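Local coordinates for protein alpha-rhamnosidase (Dictyoglomus thermophilum, PDB 6I60) that probably hydrolyses terminal non-reducing alpha-L-rhamnose residues from alpha-L-rhamnosides, at residues L531-L544 with E584-L596. Residues are numbered along the deposited sequence; the frame is centred on the assembly and turned at random.
With AE3 (2-(2-ethoxyethoxy)ethanol), chain H.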
loop_
_atom_site.group_PDB
_atom_site.type_symbol
_atom_site.label_atom_id
_atom_site.label_comp_id
_atom_site.label_asym_id
_atom_site.label_seq_id
_atom_site.Cartn_x
_atom_site.Cartn_y
_atom_site.Cartn_z
ATOM N N LEU A 531 0.346 10.073 0.141
ATOM C CA LEU A 531 0.984 11.286 0.640
ATOM C C LEU A 531 0.263 12.530 0.143
ATOM O O LEU A 531 0.201 13.540 0.854
ATOM C CB LEU A 531 2.455 11.317 0.225
ATOM C CG LEU A 531 3.426 10.601 1.164
ATOM C CD1 LEU A 531 4.857 10.735 0.667
ATOM C CD2 LEU A 531 3.288 11.141 2.580
ATOM N N ASN A 532 -0.288 12.476 -1.070
ATOM C CA ASN A 532 -1.117 13.575 -1.546
ATOM C C ASN A 532 -2.405 13.675 -0.740
ATOM O O ASN A 532 -2.889 14.780 -0.470
ATOM C CB ASN A 532 -1.428 13.397 -3.032
ATOM C CG ASN A 532 -0.260 13.770 -3.921
ATOM O OD1 ASN A 532 0.612 14.547 -3.532
ATOM N ND2 ASN A 532 -0.236 13.215 -5.126
ATOM N N ASP A 533 -2.981 12.529 -0.358
ATOM C CA ASP A 533 -4.211 12.542 0.429
ATOM C C ASP A 533 -3.995 13.229 1.771
ATOM O O ASP A 533 -4.864 13.971 2.245
ATOM C CB ASP A 533 -4.720 11.115 0.636
ATOM C CG ASP A 533 -5.230 10.485 -0.647
ATOM O OD1 ASP A 533 -5.346 11.205 -1.661
ATOM O OD2 ASP A 533 -5.512 9.267 -0.640
ATOM N N ILE A 534 -2.843 12.989 2.399
ATOM C CA ILE A 534 -2.514 13.681 3.640
ATOM C C ILE A 534 -2.325 15.170 3.381
ATOM O O ILE A 534 -2.726 16.013 4.193
ATOM C CB ILE A 534 -1.266 13.048 4.281
ATOM C CG1 ILE A 534 -1.535 11.580 4.615
ATOM C CG2 ILE A 534 -0.845 13.816 5.522
ATOM C CD1 ILE A 534 -0.373 10.667 4.310
ATOM N N ARG A 535 -1.722 15.517 2.242
ATOM C CA ARG A 535 -1.559 16.922 1.884
ATOM C C ARG A 535 -2.907 17.587 1.633
ATOM O O ARG A 535 -3.095 18.765 1.961
ATOM C CB ARG A 535 -0.656 17.040 0.656
ATOM C CG ARG A 535 -0.312 18.464 0.260
ATOM C CD ARG A 535 -0.141 18.581 -1.246
ATOM N NE ARG A 535 -1.310 18.089 -1.971
ATOM C CZ ARG A 535 -1.253 17.430 -3.124
ATOM N NH1 ARG A 535 -0.077 17.181 -3.687
ATOM N NH2 ARG A 535 -2.369 17.020 -3.715
ATOM N N ASP A 536 -3.856 16.848 1.059
ATOM C CA ASP A 536 -5.186 17.375 0.782
ATOM C C ASP A 536 -6.053 17.486 2.029
ATOM O O ASP A 536 -7.144 18.063 1.955
ATOM C CB ASP A 536 -5.897 16.499 -0.256
ATOM C CG ASP A 536 -5.511 16.852 -1.683
ATOM O OD1 ASP A 536 -6.162 16.344 -2.621
ATOM O OD2 ASP A 536 -4.553 17.634 -1.868
ATOM N N ALA A 537 -5.608 16.949 3.162
ATOM C CA ALA A 537 -6.361 17.039 4.403
ATOM C C ALA A 537 -5.636 17.833 5.479
ATOM O O ALA A 537 -6.145 17.935 6.601
ATOM C CB ALA A 537 -6.690 15.636 4.931
ATOM N N GLN A 538 -4.471 18.395 5.172
ATOM C CA GLN A 538 -3.742 19.199 6.143
ATOM C C GLN A 538 -4.450 20.534 6.339
ATOM O O GLN A 538 -4.689 21.267 5.374
ATOM C CB GLN A 538 -2.305 19.413 5.676
ATOM C CG GLN A 538 -1.383 19.965 6.748
ATOM C CD GLN A 538 0.071 19.948 6.330
ATOM O OE1 GLN A 538 0.387 19.973 5.140
ATOM N NE2 GLN A 538 0.967 19.902 7.308
ATOM N N LYS A 539 -4.787 20.848 7.588
ATOM C CA LYS A 539 -5.447 22.104 7.899
ATOM C C LYS A 539 -4.460 23.266 7.785
ATOM O O LYS A 539 -3.252 23.081 7.615
ATOM C CB LYS A 539 -6.062 22.053 9.297
ATOM C CG LYS A 539 -7.395 21.320 9.360
ATOM C CD LYS A 539 -8.101 21.559 10.686
ATOM C CE LYS A 539 -9.281 22.504 10.520
ATOM N NZ LYS A 539 -9.808 22.976 11.832
ATOM N N GLU A 540 -5.000 24.486 7.880
ATOM C CA GLU A 540 -4.170 25.678 7.734
ATOM C C GLU A 540 -3.148 25.799 8.858
ATOM O O GLU A 540 -2.030 26.274 8.627
ATOM C CB GLU A 540 -5.048 26.928 7.678
ATOM C CG GLU A 540 -5.342 27.415 6.266
ATOM C CD GLU A 540 -6.595 26.788 5.682
ATOM O OE1 GLU A 540 -7.055 27.257 4.619
ATOM O OE2 GLU A 540 -7.120 25.828 6.288
ATOM N N ASN A 541 -3.504 25.376 10.069
ATOM C CA ASN A 541 -2.581 25.396 11.197
ATOM C C ASN A 541 -1.605 24.226 11.186
ATOM O O ASN A 541 -0.856 24.058 12.153
ATOM C CB ASN A 541 -3.358 25.403 12.515
ATOM C CG ASN A 541 -4.254 24.190 12.670
ATOM O OD1 ASN A 541 -4.355 23.358 11.771
ATOM N ND2 ASN A 541 -4.914 24.087 13.817
ATOM N N GLY A 542 -1.601 23.420 10.129
ATOM C CA GLY A 542 -0.722 22.274 10.044
ATOM C C GLY A 542 -1.273 20.995 10.629
ATOM O O GLY A 542 -0.546 19.996 10.679
ATOM N N SER A 543 -2.531 20.990 11.065
ATOM C CA SER A 543 -3.116 19.815 11.693
ATOM C C SER A 543 -3.399 18.728 10.659
ATOM O O SER A 543 -3.538 18.985 9.460
ATOM C CB SER A 543 -4.408 20.183 12.422
ATOM O OG SER A 543 -4.165 20.451 13.790
ATOM N N LEU A 544 -3.488 17.493 11.147
ATOM C CA LEU A 544 -3.801 16.340 10.317
ATOM C C LEU A 544 -4.864 15.497 11.004
ATOM O O LEU A 544 -4.947 15.455 12.234
ATOM C CB LEU A 544 -2.555 15.487 10.042
ATOM C CG LEU A 544 -1.463 16.144 9.198
ATOM C CD1 LEU A 544 -0.211 15.279 9.160
ATOM C CD2 LEU A 544 -1.980 16.408 7.800
ATOM N N GLU A 584 8.633 18.004 -2.420
ATOM C CA GLU A 584 7.252 18.289 -2.791
ATOM C C GLU A 584 6.357 18.476 -1.571
ATOM O O GLU A 584 5.391 19.246 -1.627
ATOM C CB GLU A 584 6.719 17.169 -3.685
ATOM C CG GLU A 584 5.271 17.324 -4.102
ATOM C CD GLU A 584 4.740 16.092 -4.803
ATOM O OE1 GLU A 584 3.502 15.937 -4.881
ATOM O OE2 GLU A 584 5.565 15.279 -5.276
ATOM N N HIS A 585 6.660 17.796 -0.462
ATOM C CA HIS A 585 5.850 17.873 0.750
ATOM C C HIS A 585 6.595 18.530 1.910
ATOM O O HIS A 585 6.154 18.425 3.060
ATOM C CB HIS A 585 5.373 16.478 1.159
ATOM C CG HIS A 585 4.361 15.884 0.230
ATOM N ND1 HIS A 585 3.035 16.260 0.232
ATOM C CD2 HIS A 585 4.480 14.931 -0.725
ATOM C CE1 HIS A 585 2.382 15.569 -0.685
ATOM N NE2 HIS A 585 3.235 14.756 -1.280
ATOM N N TYR A 586 7.710 19.212 1.633
ATOM C CA TYR A 586 8.525 19.762 2.714
ATOM C C TYR A 586 7.782 20.849 3.481
ATOM O O TYR A 586 7.881 20.922 4.711
ATOM C CB TYR A 586 9.844 20.304 2.164
ATOM C CG TYR A 586 10.780 20.796 3.244
ATOM C CD1 TYR A 586 10.873 22.150 3.546
ATOM C CD2 TYR A 586 11.562 19.908 3.971
ATOM C CE1 TYR A 586 11.721 22.604 4.537
ATOM C CE2 TYR A 586 12.417 20.353 4.965
ATOM C CZ TYR A 586 12.492 21.703 5.243
ATOM O OH TYR A 586 13.337 22.159 6.229
ATOM N N GLU A 587 7.042 21.707 2.775
ATOM C CA GLU A 587 6.276 22.746 3.456
ATOM C C GLU A 587 5.205 22.149 4.360
ATOM O O GLU A 587 4.924 22.695 5.432
ATOM C CB GLU A 587 5.648 23.692 2.432
ATOM C CG GLU A 587 6.555 24.841 2.020
ATOM C CD GLU A 587 5.780 26.068 1.577
ATOM O OE1 GLU A 587 4.569 25.942 1.296
ATOM O OE2 GLU A 587 6.384 27.160 1.513
ATOM N N GLY A 588 4.602 21.031 3.949
ATOM C CA GLY A 588 3.659 20.351 4.820
ATOM C C GLY A 588 4.308 19.795 6.070
ATOM O O GLY A 588 3.686 19.771 7.136
ATOM N N PHE A 589 5.560 19.346 5.962
ATOM C CA PHE A 589 6.280 18.872 7.140
ATOM C C PHE A 589 6.555 20.019 8.101
ATOM O O PHE A 589 6.361 19.889 9.316
ATOM C CB PHE A 589 7.594 18.201 6.732
ATOM C CG PHE A 589 7.446 17.130 5.686
ATOM C CD1 PHE A 589 6.249 16.449 5.519
ATOM C CD2 PHE A 589 8.517 16.797 4.872
ATOM C CE1 PHE A 589 6.126 15.467 4.559
ATOM C CE2 PHE A 589 8.399 15.815 3.912
ATOM C CZ PHE A 589 7.203 15.150 3.755
ATOM N N LYS A 590 7.016 21.156 7.569
ATOM C CA LYS A 590 7.297 22.312 8.411
ATOM C C LYS A 590 6.035 22.828 9.086
ATOM O O LYS A 590 6.096 23.341 10.210
ATOM C CB LYS A 590 7.945 23.420 7.580
ATOM C CG LYS A 590 9.436 23.606 7.825
ATOM C CD LYS A 590 9.946 24.890 7.183
ATOM C CE LYS A 590 10.373 25.909 8.234
ATOM N NZ LYS A 590 10.942 27.149 7.625
ATOM N N LYS A 591 4.885 22.693 8.424
ATOM C CA LYS A 591 3.640 23.192 8.997
ATOM C C LYS A 591 3.126 22.278 10.102
ATOM O O LYS A 591 2.613 22.762 11.118
ATOM C CB LYS A 591 2.586 23.355 7.903
ATOM C CG LYS A 591 1.583 24.462 8.180
ATOM C CD LYS A 591 0.722 24.749 6.962
ATOM C CE LYS A 591 1.334 25.834 6.090
ATOM N NZ LYS A 591 0.318 26.460 5.201
ATOM N N TYR A 592 3.250 20.958 9.928
ATOM C CA TYR A 592 2.794 20.045 10.972
ATOM C C TYR A 592 3.690 20.122 12.200
ATOM O O TYR A 592 3.197 20.142 13.335
ATOM C CB TYR A 592 2.735 18.609 10.453
ATOM C CG TYR A 592 2.533 17.610 11.571
ATOM C CD1 TYR A 592 1.316 17.522 12.236
ATOM C CD2 TYR A 592 3.567 16.780 11.987
ATOM C CE1 TYR A 592 1.127 16.624 13.270
ATOM C CE2 TYR A 592 3.387 15.876 13.020
ATOM C CZ TYR A 592 2.165 15.804 13.657
ATOM O OH TYR A 592 1.979 14.908 14.687
ATOM N N VAL A 593 5.009 20.151 11.996
ATOM C CA VAL A 593 5.927 20.311 13.119
ATOM C C VAL A 593 5.667 21.631 13.832
ATOM O O VAL A 593 5.777 21.715 15.062
ATOM C CB VAL A 593 7.383 20.191 12.627
ATOM C CG1 VAL A 593 8.362 20.655 13.697
ATOM C CG2 VAL A 593 7.674 18.756 12.219
ATOM N N GLU A 594 5.294 22.672 13.082
ATOM C CA GLU A 594 4.907 23.933 13.705
ATOM C C GLU A 594 3.686 23.753 14.597
ATOM O O GLU A 594 3.598 24.359 15.671
ATOM C CB GLU A 594 4.636 24.985 12.629
ATOM C CG GLU A 594 4.935 26.409 13.062
ATOM C CD GLU A 594 6.307 26.550 13.694
ATOM O OE1 GLU A 594 6.413 27.240 14.731
ATOM O OE2 GLU A 594 7.277 25.970 13.154
ATOM N N PHE A 595 2.733 22.920 14.170
ATOM C CA PHE A 595 1.556 22.668 14.995
ATOM C C PHE A 595 1.913 21.855 16.232
ATOM O O PHE A 595 1.357 22.083 17.313
ATOM C CB PHE A 595 0.478 21.950 14.185
ATOM C CG PHE A 595 -0.673 21.469 15.019
ATOM C CD1 PHE A 595 -0.794 20.130 15.354
ATOM C CD2 PHE A 595 -1.626 22.359 15.483
ATOM C CE1 PHE A 595 -1.849 19.688 16.129
ATOM C CE2 PHE A 595 -2.684 21.921 16.258
ATOM C CZ PHE A 595 -2.793 20.584 16.583
ATOM N N LEU A 596 2.827 20.892 16.092
ATOM C CA LEU A 596 3.274 20.133 17.255
ATOM C C LEU A 596 4.009 21.022 18.247
ATOM O O LEU A 596 3.903 20.812 19.461
ATOM C CB LEU A 596 4.165 18.971 16.816
ATOM C CG LEU A 596 3.899 17.621 17.484
ATOM C CD1 LEU A 596 2.408 17.396 17.668
ATOM C CD2 LEU A 596 4.514 16.495 16.670
HETATM C C2 AE3 H . -12.175 20.200 9.619
HETATM O O2 AE3 H . -11.909 20.643 10.934
HETATM C C3 AE3 H . -13.075 20.840 11.708
HETATM C C4 AE3 H . -12.711 21.651 12.936
HETATM O O3 AE3 H . -11.596 21.056 13.567
HETATM C C5 AE3 H . -11.279 21.646 14.812
HETATM C C6 AE3 H . -10.254 20.787 15.526
HETATM O O4 AE3 H . -10.143 21.216 16.877
HETATM O O HOH W 1 2.548 18.788 -3.032
#
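In the helical six-hairpin glycosidase domain, the end of helix 524-535 and the loop after it lie against helix 586-599, Arg535 meeting Glu584 and the N-cap residue His585, and Gln538 the first turn. A side-chain amide that docks a loop on a helix by a backbone carbonyl is seen at Gln538: with CG anti to the backbone N (chi1 -167°) and the chain extended beyond, NE2 donates to Gly588 O at 2.7 Å, nearly straight at 166°. That oxygen also accepts from Tyr592 N within the helix, and Gln538 OE1 lies beside Gly588 CA. Farther along, the type I turn Lys539-Gly542 brings Gly542 CA onto Lys591 O, a CA-H...O contact of 3.5 Å. Ser543 OG stands over one face of the Phe595 ring. At the other end Arg535 CB meets the edge of the His585 ring, 3.6 Å from CE1, while ND1 of that ring is hydrogen-bonded to Tyr565 OH. The Arg535 guanidinium grips Asp536 OD2 side-on through NE and NH2, makes a long salt bridge from NH1 to Glu584 OE1 (4.0 Å), and reaches Glu584 O through a water. A leucine in place of Arg535 would probably leave Glu584 without this cation, Asp536 still paired with Arg226, and the water link broken. The arrangement is consistent with the (alpha/alpha)6 barrel of this rhamnosidase family, built of helical hairpins.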